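Beta-lactamase/D-alanine Carboxypeptidase (Yersinia pestis, PDB 3RJU) probably acts as a serine beta-lactamase or D-alanine carboxypeptidase, hydrolysing beta-lactams or peptidoglycan stem peptides. Local coordinates at residues Thr6-Ile17 with Met338-Leu349; Val29-Asn38 with Gln237-Asp247. One frame throughout, in Å; residues are numbered along the deposited sequence.

Contact 1: residues Thr6-Ile17 with Met338-Leu349; sequences TSQIVDQYAEHI and MSDGVNQLVAEL
Tyr13 lays one face of its ring on the backbone of Leu345, whose CA sits 3.9 Å from the ring centroid and only 9° off the normal, a CH-pi contact. The ring is a knob in a hole formed by Gly341, Gln344, Leu345 and Glu348, and Leu345 CD1 turns back to Tyr13 CD2. One turn further on, Ile17 pushes its CD1 against the backbone of Gly341, 3.7 Å from Gly341 C; glycine has no CB where Ile17 CG1 sits, so the side chain lies directly on the backbone. At the other end, chi1 of -68° puts Ile9 CG1 beside the backbone N and leaves CG2 anti to it, pointing between Glu348 CG at 3.4 Å and Leu349 CD2 at 3.7 Å. The outer rim is looser and wet. One water links Gln12 NE2 to Glu348 OE2, and a second, lying in the plane of the Tyr13 ring, joins Tyr13 OH to Gln344 OE1; Glu348 OE1 is taken by a salt bridge to Lys351. With axes 9.5 Å apart and directions 179° apart, these are the antiparallel N- and C-terminal helices that pack together on one face of the central antiparallel sheet, as in serine beta-lactamases and related penicillin-binding proteins.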
loop_
_atom_site.group_PDB
_atom_site.type_symbol
_atom_site.label_atom_id
_atom_site.label_comp_id
_atom_site.label_asym_id
_atom_site.label_seq_id
_atom_site.Cartn_x
_atom_site.Cartn_y
_atom_site.Cartn_z
ATOM N N THR A 6 -13.478 -22.961 4.994
ATOM C CA THR A 6 -12.529 -21.867 4.803
ATOM C C THR A 6 -11.068 -22.302 4.920
ATOM O O THR A 6 -10.258 -21.993 4.062
ATOM C CB THR A 6 -12.784 -20.742 5.815
ATOM O OG1 THR A 6 -14.181 -20.421 5.815
ATOM C CG2 THR A 6 -11.983 -19.507 5.455
ATOM N N SER A 7 -10.747 -22.985 6.021
ATOM C CA SER A 7 -9.393 -23.451 6.289
ATOM C C SER A 7 -8.907 -24.408 5.165
ATOM O O SER A 7 -7.770 -24.311 4.667
ATOM C CB SER A 7 -9.409 -24.179 7.633
ATOM O OG SER A 7 -8.131 -24.657 7.939
ATOM N N GLN A 8 -9.760 -25.350 4.780
ATOM C CA GLN A 8 -9.403 -26.289 3.719
ATOM C C GLN A 8 -9.199 -25.599 2.350
ATOM O O GLN A 8 -8.318 -25.992 1.565
ATOM C CB GLN A 8 -10.430 -27.435 3.627
ATOM C CG GLN A 8 -10.405 -28.436 4.802
ATOM C CD GLN A 8 -11.090 -27.919 6.070
ATOM O OE1 GLN A 8 -11.698 -26.844 6.070
ATOM N NE2 GLN A 8 -11.012 -28.696 7.148
ATOM N N ILE A 9 -9.997 -24.574 2.053
ATOM C CA ILE A 9 -9.801 -23.835 0.815
ATOM C C ILE A 9 -8.460 -23.092 0.854
ATOM O O ILE A 9 -7.685 -23.112 -0.119
ATOM C CB ILE A 9 -10.973 -22.870 0.556
ATOM C CG1 ILE A 9 -12.259 -23.658 0.259
ATOM C CG2 ILE A 9 -10.632 -21.903 -0.602
ATOM C CD1 ILE A 9 -13.547 -22.810 0.296
ATOM N N VAL A 10 -8.160 -22.457 1.982
ATOM C CA VAL A 10 -6.873 -21.790 2.109
ATOM C C VAL A 10 -5.732 -22.785 1.879
ATOM O O VAL A 10 -4.759 -22.480 1.177
ATOM C CB VAL A 10 -6.727 -21.069 3.467
ATOM C CG1 VAL A 10 -5.302 -20.538 3.656
ATOM C CG2 VAL A 10 -7.736 -19.907 3.560
ATOM N N ASP A 11 -5.871 -23.977 2.457
ATOM C CA ASP A 11 -4.853 -25.015 2.293
ATOM C C ASP A 11 -4.688 -25.523 0.862
ATOM O O ASP A 11 -3.654 -26.088 0.526
ATOM C CB ASP A 11 -5.150 -26.201 3.206
ATOM C CG ASP A 11 -4.902 -25.887 4.658
ATOM O OD1 ASP A 11 -4.157 -24.922 4.950
ATOM O OD2 ASP A 11 -5.449 -26.624 5.504
ATOM N N GLN A 12 -5.715 -25.367 0.035
ATOM C CA GLN A 12 -5.593 -25.702 -1.381
ATOM C C GLN A 12 -4.593 -24.797 -2.109
ATOM O O GLN A 12 -4.060 -25.178 -3.155
ATOM C CB GLN A 12 -6.953 -25.610 -2.077
ATOM C CG GLN A 12 -7.977 -26.636 -1.643
ATOM C CD GLN A 12 -9.363 -26.277 -2.177
ATOM O OE1 GLN A 12 -9.489 -25.453 -3.083
ATOM N NE2 GLN A 12 -10.395 -26.866 -1.605
ATOM N N TYR A 13 -4.338 -23.608 -1.556
ATOM C CA TYR A 13 -3.545 -22.585 -2.239
ATOM C C TYR A 13 -2.270 -22.171 -1.543
ATOM O O TYR A 13 -1.309 -21.792 -2.208
ATOM C CB TYR A 13 -4.387 -21.315 -2.490
ATOM C CG TYR A 13 -5.410 -21.556 -3.574
ATOM C CD1 TYR A 13 -5.091 -21.343 -4.903
ATOM C CD2 TYR A 13 -6.677 -22.062 -3.266
ATOM C CE1 TYR A 13 -5.990 -21.593 -5.902
ATOM C CE2 TYR A 13 -7.609 -22.314 -4.281
ATOM C CZ TYR A 13 -7.245 -22.073 -5.594
ATOM O OH TYR A 13 -8.135 -22.330 -6.605
ATOM N N ALA A 14 -2.271 -22.191 -0.214
ATOM C CA ALA A 14 -1.212 -21.499 0.535
ATOM C C ALA A 14 0.189 -22.029 0.219
ATOM O O ALA A 14 1.109 -21.262 -0.084
ATOM C CB ALA A 14 -1.477 -21.558 2.041
ATOM N N GLU A 15 0.361 -23.344 0.295
ATOM C CA GLU A 15 1.675 -23.904 0.038
ATOM C C GLU A 15 2.092 -23.697 -1.424
ATOM O O GLU A 15 3.272 -23.478 -1.721
ATOM C CB GLU A 15 1.741 -25.382 0.437
ATOM C CG GLU A 15 3.168 -25.811 0.733
ATOM C CD GLU A 15 3.259 -27.205 1.307
ATOM O OE1 GLU A 15 4.094 -27.412 2.216
ATOM O OE2 GLU A 15 2.505 -28.089 0.846
ATOM N N HIS A 16 1.130 -23.733 -2.342
ATOM C CA HIS A 16 1.451 -23.460 -3.746
ATOM C C HIS A 16 1.976 -22.042 -3.946
ATOM O O HIS A 16 2.927 -21.838 -4.700
ATOM C CB HIS A 16 0.241 -23.686 -4.653
ATOM C CG HIS A 16 -0.105 -25.126 -4.842
ATOM N ND1 HIS A 16 0.851 -26.109 -4.957
ATOM C CD2 HIS A 16 -1.301 -25.747 -4.932
ATOM C CE1 HIS A 16 0.256 -27.280 -5.106
ATOM N NE2 HIS A 16 -1.050 -27.086 -5.104
ATOM N N ILE A 17 1.355 -21.064 -3.277
ATOM C CA ILE A 17 1.804 -19.686 -3.376
ATOM C C ILE A 17 3.222 -19.565 -2.833
ATOM O O ILE A 17 4.079 -18.901 -3.433
ATOM C CB ILE A 17 0.851 -18.740 -2.622
ATOM C CG1 ILE A 17 -0.523 -18.748 -3.296
ATOM C CG2 ILE A 17 1.426 -17.309 -2.557
ATOM C CD1 ILE A 17 -1.645 -18.126 -2.450
HETATM N N MSE A 338 2.982 -14.835 -6.977
HETATM C CA MSE A 338 2.358 -14.736 -5.682
HETATM C C MSE A 338 0.946 -14.156 -5.835
HETATM O O MSE A 338 -0.023 -14.755 -5.376
HETATM C CB MSE A 338 3.201 -13.858 -4.761
HETATM C CG MSE A 338 2.588 -13.647 -3.381
HETATM SE SE MSE A 338 3.623 -12.387 -2.314
HETATM C CE MSE A 338 3.037 -10.748 -3.194
ATOM N N SER A 339 0.816 -13.011 -6.509
ATOM C CA SER A 339 -0.489 -12.364 -6.603
ATOM C C SER A 339 -1.535 -13.159 -7.404
ATOM O O SER A 339 -2.702 -13.170 -7.032
ATOM C CB SER A 339 -0.359 -10.927 -7.117
ATOM O OG SER A 339 0.148 -10.893 -8.440
ATOM N N ASP A 340 -1.124 -13.842 -8.473
ATOM C CA ASP A 340 -2.069 -14.682 -9.217
ATOM C C ASP A 340 -2.648 -15.773 -8.304
ATOM O O ASP A 340 -3.847 -16.072 -8.358
ATOM C CB ASP A 340 -1.415 -15.357 -10.420
ATOM C CG ASP A 340 -1.207 -14.422 -11.614
ATOM O OD1 ASP A 340 -1.766 -13.286 -11.659
ATOM O OD2 ASP A 340 -0.485 -14.859 -12.540
ATOM N N GLY A 341 -1.800 -16.375 -7.469
ATOM C CA GLY A 341 -2.258 -17.398 -6.544
ATOM C C GLY A 341 -3.256 -16.854 -5.534
ATOM O O GLY A 341 -4.260 -17.498 -5.223
ATOM N N VAL A 342 -2.979 -15.663 -5.007
ATOM C CA VAL A 342 -3.931 -15.013 -4.109
ATOM C C VAL A 342 -5.275 -14.755 -4.801
ATOM O O VAL A 342 -6.332 -15.006 -4.224
ATOM C CB VAL A 342 -3.348 -13.711 -3.509
ATOM C CG1 VAL A 342 -4.443 -12.858 -2.872
ATOM C CG2 VAL A 342 -2.227 -14.037 -2.504
ATOM N N ASN A 343 -5.242 -14.274 -6.040
ATOM C CA ASN A 343 -6.487 -13.992 -6.746
ATOM C C ASN A 343 -7.305 -15.260 -6.955
ATOM O O ASN A 343 -8.528 -15.256 -6.814
ATOM C CB ASN A 343 -6.223 -13.280 -8.078
ATOM C CG ASN A 343 -5.681 -11.873 -7.883
ATOM O OD1 ASN A 343 -5.982 -11.218 -6.865
ATOM N ND2 ASN A 343 -4.869 -11.399 -8.849
ATOM N N GLN A 344 -6.622 -16.354 -7.271
ATOM C CA GLN A 344 -7.313 -17.624 -7.421
ATOM C C GLN A 344 -7.871 -18.138 -6.099
ATOM O O GLN A 344 -8.957 -18.719 -6.067
ATOM C CB GLN A 344 -6.397 -18.651 -8.075
ATOM C CG GLN A 344 -6.101 -18.285 -9.505
ATOM C CD GLN A 344 -5.042 -19.155 -10.128
ATOM O OE1 GLN A 344 -4.773 -20.263 -9.656
ATOM N NE2 GLN A 344 -4.432 -18.663 -11.202
ATOM N N LEU A 345 -7.127 -17.937 -5.013
ATOM C CA LEU A 345 -7.642 -18.250 -3.682
ATOM C C LEU A 345 -8.925 -17.449 -3.408
ATOM O O LEU A 345 -9.932 -17.997 -2.957
ATOM C CB LEU A 345 -6.590 -17.954 -2.611
ATOM C CG LEU A 345 -7.044 -18.018 -1.139
ATOM C CD1 LEU A 345 -7.661 -19.375 -0.767
ATOM C CD2 LEU A 345 -5.867 -17.698 -0.232
ATOM N N VAL A 346 -8.878 -16.148 -3.683
ATOM C CA VAL A 346 -10.040 -15.289 -3.458
ATOM C C VAL A 346 -11.229 -15.802 -4.291
ATOM O O VAL A 346 -12.370 -15.841 -3.817
ATOM C CB VAL A 346 -9.721 -13.810 -3.784
ATOM C CG1 VAL A 346 -10.992 -12.980 -3.846
ATOM C CG2 VAL A 346 -8.772 -13.236 -2.734
ATOM N N ALA A 347 -10.948 -16.237 -5.513
ATOM C CA ALA A 347 -12.002 -16.742 -6.397
ATOM C C ALA A 347 -12.665 -17.991 -5.803
ATOM O O ALA A 347 -13.886 -18.168 -5.908
ATOM C CB ALA A 347 -11.449 -17.046 -7.787
ATOM N N GLU A 348 -11.868 -18.857 -5.176
ATOM C CA GLU A 348 -12.448 -20.032 -4.534
ATOM C C GLU A 348 -13.238 -19.637 -3.275
ATOM O O GLU A 348 -14.309 -20.184 -3.010
ATOM C CB GLU A 348 -11.372 -21.074 -4.212
ATOM C CG GLU A 348 -11.948 -22.414 -3.676
ATOM C CD GLU A 348 -12.838 -23.149 -4.682
ATOM O OE1 GLU A 348 -12.624 -22.990 -5.903
ATOM O OE2 GLU A 348 -13.751 -23.897 -4.242
ATOM N N LEU A 349 -12.718 -18.672 -2.513
ATOM C CA LEU A 349 -13.385 -18.248 -1.292
ATOM C C LEU A 349 -14.750 -17.611 -1.546
ATOM O O LEU A 349 -15.651 -17.745 -0.718
ATOM C CB LEU A 349 -12.499 -17.322 -0.454
ATOM C CG LEU A 349 -11.249 -17.928 0.179
ATOM C CD1 LEU A 349 -10.337 -16.819 0.690
ATOM C CD2 LEU A 349 -11.581 -18.922 1.310
HETATM O O HOH W 1 -13.054 -26.253 -2.819
HETATM O O HOH W 2 -7.656 -21.756 -9.460
#

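Contact 2: residues Val29-Asn38 with Gln237-Asp247; sequences VVIDNNQVVN and QHWMQQFLASD
The first beta hairpin of the central sheet, strands 25-32 and 35-42 joined by a type II' turn, receives the end of helix 233-241 and the loop after it, on the face away from the terminal helices. Ile31 is the hub: its CD1 meets Met240 CE at 3.7 Å while its CG2 touches Leu244 CD1 at 3.6 Å. Val29 CG1 lies against Gln237 CB, and with CG anti to the backbone N (chi1 178°) and the chain extended beyond it, Gln237 brings its amide to Val36 CG1. In one of two modelled conformers of Asp247, its N donates to Asn34 OD1 at 2.7 Å, nearly straight at 164°, in the carbonyl plane and on a lone pair. Gln241 bends at chi2 (66°) so that NE2 bonds to Leu244 O (3.2 Å), three residues on, from above that carbonyl's plane. Two waters sit on Asn33 O: one also serves Gln241 NE2 and Ala245 O, the other Gln241 OE1. Two more join Gln237 OE1 to the Asn38 amide, one of them weakly at ND2. The helix end is thus held by apolar packing at Ile31 CD1 that passes, where CG2 borders the Gln241 amide and its waters, into solvent-mediated bridging toward the turn.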
loop_
_atom_site.group_PDB
_atom_site.type_symbol
_atom_site.label_atom_id
_atom_site.label_comp_id
_atom_site.label_asym_id
_atom_site.label_seq_id
_atom_site.Cartn_x
_atom_site.Cartn_y
_atom_site.Cartn_z
ATOM N N VAL A 29 -2.510 -14.069 5.469
ATOM C CA VAL A 29 -3.591 -13.747 6.379
ATOM C C VAL A 29 -4.865 -13.703 5.564
ATOM O O VAL A 29 -4.973 -12.919 4.608
ATOM C CB VAL A 29 -3.398 -12.357 7.037
ATOM C CG1 VAL A 29 -4.600 -12.008 7.929
ATOM C CG2 VAL A 29 -2.094 -12.324 7.836
ATOM N N VAL A 30 -5.835 -14.532 5.949
ATOM C CA VAL A 30 -7.103 -14.600 5.242
ATOM C C VAL A 30 -8.228 -14.262 6.206
ATOM O O VAL A 30 -8.337 -14.869 7.278
ATOM C CB VAL A 30 -7.342 -16.020 4.648
ATOM C CG1 VAL A 30 -8.686 -16.094 3.921
ATOM C CG2 VAL A 30 -6.205 -16.410 3.705
ATOM N N ILE A 31 -9.076 -13.308 5.822
ATOM C CA ILE A 31 -10.268 -12.995 6.595
ATOM C C ILE A 31 -11.457 -13.310 5.721
ATOM O O ILE A 31 -11.540 -12.827 4.604
ATOM C CB ILE A 31 -10.334 -11.511 7.013
ATOM C CG1 ILE A 31 -9.179 -11.170 7.951
ATOM C CG2 ILE A 31 -11.686 -11.219 7.699
ATOM C CD1 ILE A 31 -9.008 -9.681 8.271
ATOM N N ASP A 32 -12.377 -14.125 6.229
ATOM C CA ASP A 32 -13.563 -14.493 5.471
ATOM C C ASP A 32 -14.722 -14.476 6.453
ATOM O O ASP A 32 -14.941 -15.435 7.192
ATOM C CB ASP A 32 -13.371 -15.872 4.839
ATOM C CG ASP A 32 -14.536 -16.284 3.946
ATOM O OD1 ASP A 32 -15.687 -15.847 4.184
ATOM O OD2 ASP A 32 -14.296 -17.077 3.012
ATOM N N ASN A 33 -15.458 -13.366 6.472
ATOM C CA ASN A 33 -16.520 -13.153 7.459
ATOM C C ASN A 33 -15.993 -13.394 8.876
ATOM O O ASN A 33 -15.127 -12.654 9.344
ATOM C CB ASN A 33 -17.740 -14.022 7.145
ATOM C CG ASN A 33 -18.991 -13.589 7.911
ATOM O OD1 ASN A 33 -19.067 -12.479 8.453
ATOM N ND2 ASN A 33 -19.984 -14.471 7.951
ATOM N N ASN A 34 -16.487 -14.422 9.560
ATOM C CA ASN A 34 -16.027 -14.662 10.929
ATOM C C ASN A 34 -14.748 -15.486 11.046
ATOM O O ASN A 34 -14.253 -15.710 12.154
ATOM C CB ASN A 34 -17.129 -15.304 11.761
ATOM C CG ASN A 34 -18.334 -14.427 11.857
ATOM O OD1 ASN A 34 -18.241 -13.283 12.290
ATOM N ND2 ASN A 34 -19.472 -14.939 11.418
ATOM N N GLN A 35 -14.224 -15.935 9.911
ATOM C CA GLN A 35 -13.063 -16.820 9.898
ATOM C C GLN A 35 -11.799 -16.020 9.685
ATOM O O GLN A 35 -11.741 -15.156 8.808
ATOM C CB GLN A 35 -13.171 -17.854 8.772
ATOM C CG GLN A 35 -14.416 -18.696 8.810
ATOM C CD GLN A 35 -14.702 -19.221 10.190
ATOM O OE1 GLN A 35 -13.913 -19.975 10.756
ATOM N NE2 GLN A 35 -15.829 -18.800 10.757
ATOM N N VAL A 36 -10.787 -16.300 10.498
ATOM C CA VAL A 36 -9.446 -15.800 10.239
ATOM C C VAL A 36 -8.517 -17.003 10.116
ATOM O O VAL A 36 -8.430 -17.828 11.031
ATOM C CB VAL A 36 -8.958 -14.865 11.360
ATOM C CG1 VAL A 36 -7.479 -14.474 11.131
ATOM C CG2 VAL A 36 -9.855 -13.628 11.446
ATOM N N VAL A 37 -7.826 -17.103 8.985
ATOM C CA VAL A 37 -6.920 -18.220 8.734
ATOM C C VAL A 37 -5.544 -17.635 8.465
ATOM O O VAL A 37 -5.371 -16.792 7.585
ATOM C CB VAL A 37 -7.370 -19.087 7.535
ATOM C CG1 VAL A 37 -6.405 -20.265 7.323
ATOM C CG2 VAL A 37 -8.792 -19.610 7.750
ATOM N N ASN A 38 -4.573 -18.051 9.272
ATOM C CA ASN A 38 -3.190 -17.627 9.124
ATOM C C ASN A 38 -2.318 -18.799 8.716
ATOM O O ASN A 38 -2.477 -19.895 9.257
ATOM C CB ASN A 38 -2.664 -17.059 10.441
ATOM C CG ASN A 38 -3.254 -15.714 10.765
ATOM O OD1 ASN A 38 -2.985 -14.734 10.077
ATOM N ND2 ASN A 38 -4.050 -15.651 11.822
ATOM N N GLN A 237 -3.527 -7.836 9.786
ATOM C CA GLN A 237 -4.837 -8.466 9.935
ATOM C C GLN A 237 -5.844 -7.453 10.508
ATOM O O GLN A 237 -6.964 -7.307 10.007
ATOM C CB GLN A 237 -4.779 -9.691 10.855
ATOM C CG GLN A 237 -6.127 -10.343 11.065
ATOM C CD GLN A 237 -6.149 -11.267 12.281
ATOM O OE1 GLN A 237 -5.158 -11.942 12.577
ATOM N NE2 GLN A 237 -7.280 -11.299 12.990
ATOM N N HIS A 238 -5.448 -6.770 11.579
ATOM C CA HIS A 238 -6.332 -5.808 12.227
ATOM C C HIS A 238 -6.703 -4.655 11.295
ATOM O O HIS A 238 -7.859 -4.226 11.277
ATOM C CB HIS A 238 -5.712 -5.294 13.533
ATOM C CG HIS A 238 -5.513 -6.365 14.558
ATOM N ND1 HIS A 238 -6.528 -7.211 14.950
ATOM C CD2 HIS A 238 -4.418 -6.741 15.262
ATOM C CE1 HIS A 238 -6.070 -8.063 15.852
ATOM N NE2 HIS A 238 -4.790 -7.799 16.058
ATOM N N TRP A 239 -5.738 -4.179 10.507
ATOM C CA TRP A 239 -5.995 -3.096 9.563
ATOM C C TRP A 239 -6.975 -3.541 8.484
ATOM O O TRP A 239 -7.959 -2.851 8.178
ATOM C CB TRP A 239 -4.693 -2.602 8.918
ATOM C CG TRP A 239 -4.889 -1.340 8.153
ATOM C CD1 TRP A 239 -4.936 -0.088 8.670
ATOM C CD2 TRP A 239 -5.086 -1.202 6.739
ATOM N NE1 TRP A 239 -5.159 0.834 7.670
ATOM C CE2 TRP A 239 -5.244 0.179 6.472
ATOM C CE3 TRP A 239 -5.128 -2.104 5.673
ATOM C CZ2 TRP A 239 -5.455 0.678 5.182
ATOM C CZ3 TRP A 239 -5.345 -1.611 4.393
ATOM C CH2 TRP A 239 -5.498 -0.229 4.161
HETATM N N MSE A 240 -6.718 -4.710 7.914
HETATM C CA MSE A 240 -7.542 -5.198 6.823
HETATM C C MSE A 240 -8.981 -5.456 7.309
HETATM O O MSE A 240 -9.943 -5.242 6.567
HETATM C CB MSE A 240 -6.924 -6.477 6.248
HETATM C CG MSE A 240 -7.683 -7.008 5.059
HETATM SE SE MSE A 240 -6.691 -8.341 4.026
HETATM C CE MSE A 240 -6.682 -9.777 5.340
ATOM N N GLN A 241 -9.123 -5.906 8.552
ATOM C CA GLN A 241 -10.435 -6.252 9.111
ATOM C C GLN A 241 -11.413 -5.077 9.064
ATOM O O GLN A 241 -12.623 -5.277 8.958
ATOM C CB GLN A 241 -10.288 -6.752 10.563
ATOM C CG GLN A 241 -11.618 -7.178 11.241
ATOM C CD GLN A 241 -12.231 -8.392 10.594
ATOM O OE1 GLN A 241 -11.796 -9.515 10.837
ATOM N NE2 GLN A 241 -13.221 -8.174 9.728
ATOM N N GLN A 242 -10.910 -3.844 9.149
ATOM C CA GLN A 242 -11.830 -2.697 9.187
ATOM C C GLN A 242 -12.599 -2.487 7.881
ATOM O O GLN A 242 -13.582 -1.745 7.856
ATOM C CB GLN A 242 -11.192 -1.374 9.669
ATOM C CG GLN A 242 -9.683 -1.304 9.762
ATOM C CD GLN A 242 -9.118 0.061 9.359
ATOM O OE1 GLN A 242 -9.487 1.117 9.898
ATOM N NE2 GLN A 242 -8.228 0.042 8.409
ATOM N N PHE A 243 -12.178 -3.153 6.808
ATOM C CA PHE A 243 -12.916 -3.059 5.539
ATOM C C PHE A 243 -13.998 -4.120 5.371
ATOM O O PHE A 243 -14.762 -4.082 4.411
ATOM C CB PHE A 243 -11.966 -3.111 4.334
ATOM C CG PHE A 243 -10.945 -1.999 4.324
ATOM C CD1 PHE A 243 -11.220 -0.789 3.700
ATOM C CD2 PHE A 243 -9.722 -2.157 4.960
ATOM C CE1 PHE A 243 -10.295 0.242 3.706
ATOM C CE2 PHE A 243 -8.789 -1.127 4.968
ATOM C CZ PHE A 243 -9.064 0.060 4.319
ATOM N N LEU A 244 -14.072 -5.052 6.316
ATOM C CA LEU A 244 -14.861 -6.272 6.141
ATOM C C LEU A 244 -15.819 -6.430 7.295
ATOM O O LEU A 244 -15.432 -6.259 8.444
ATOM C CB LEU A 244 -13.919 -7.488 6.116
ATOM C CG LEU A 244 -12.810 -7.408 5.073
ATOM C CD1 LEU A 244 -11.851 -8.599 5.194
ATOM C CD2 LEU A 244 -13.427 -7.350 3.685
ATOM N N ALA A 245 -17.065 -6.792 7.009
ATOM C CA ALA A 245 -18.023 -7.048 8.080
ATOM C C ALA A 245 -17.815 -8.442 8.693
ATOM O O ALA A 245 -17.417 -9.395 8.014
ATOM C CB ALA A 245 -19.450 -6.911 7.567
ATOM N N SER A 246 -18.141 -8.557 9.973
ATOM C CA SER A 246 -18.180 -9.840 10.660
ATOM C C SER A 246 -19.325 -9.800 11.657
ATOM O O SER A 246 -20.071 -8.829 11.713
ATOM C CB SER A 246 -16.869 -10.099 11.406
ATOM O OG SER A 246 -16.723 -9.206 12.503
ATOM N N ASP A 247 -19.474 -10.842 12.458
ATOM C CA ASP A 247 -20.528 -10.796 13.462
ATOM C C ASP A 247 -20.178 -9.744 14.507
ATOM O O ASP A 247 -21.050 -9.096 15.070
ATOM C CB ASP A 247 -20.732 -12.165 14.122
ATOM C CG ASP A 247 -21.390 -13.179 13.193
ATOM O OD1 ASP A 247 -21.781 -12.817 12.071
ATOM O OD2 ASP A 247 -21.530 -14.356 13.596
HETATM O O HOH W 3 -14.740 -10.131 8.217
HETATM O O HOH W 4 -13.319 -11.771 11.296
HETATM O O HOH W 5 -21.399 -11.478 9.432
HETATM O O HOH W 6 -2.785 -12.518 11.332
HETATM O O HOH W 7 -4.662 -13.959 14.113
#

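In the fold
Contacts 1 and 2 lie on opposite faces of the same sheet edge, their centres 15 Å apart. Strands 25-32 and 35-42 serve both: Val30 and Val37 face helix 6-20, whereas Val29, Ile31 and Val36 face the segment 237-247. The two meet directly where Leu349 and Val10 pack on Val30 and Thr6 touches Gln35. Contact 1 is the more buried, a helix pair whose direct contacts are van der Waals packing, its waters kept to one rim. Contact 2 is partly buried; its helix gives way to loop, and several waters and a direct backbone-to-amide bond supplement a smaller apolar centre. Contact 1 brings the chain ends together, while contact 2 is nested within the loop they close.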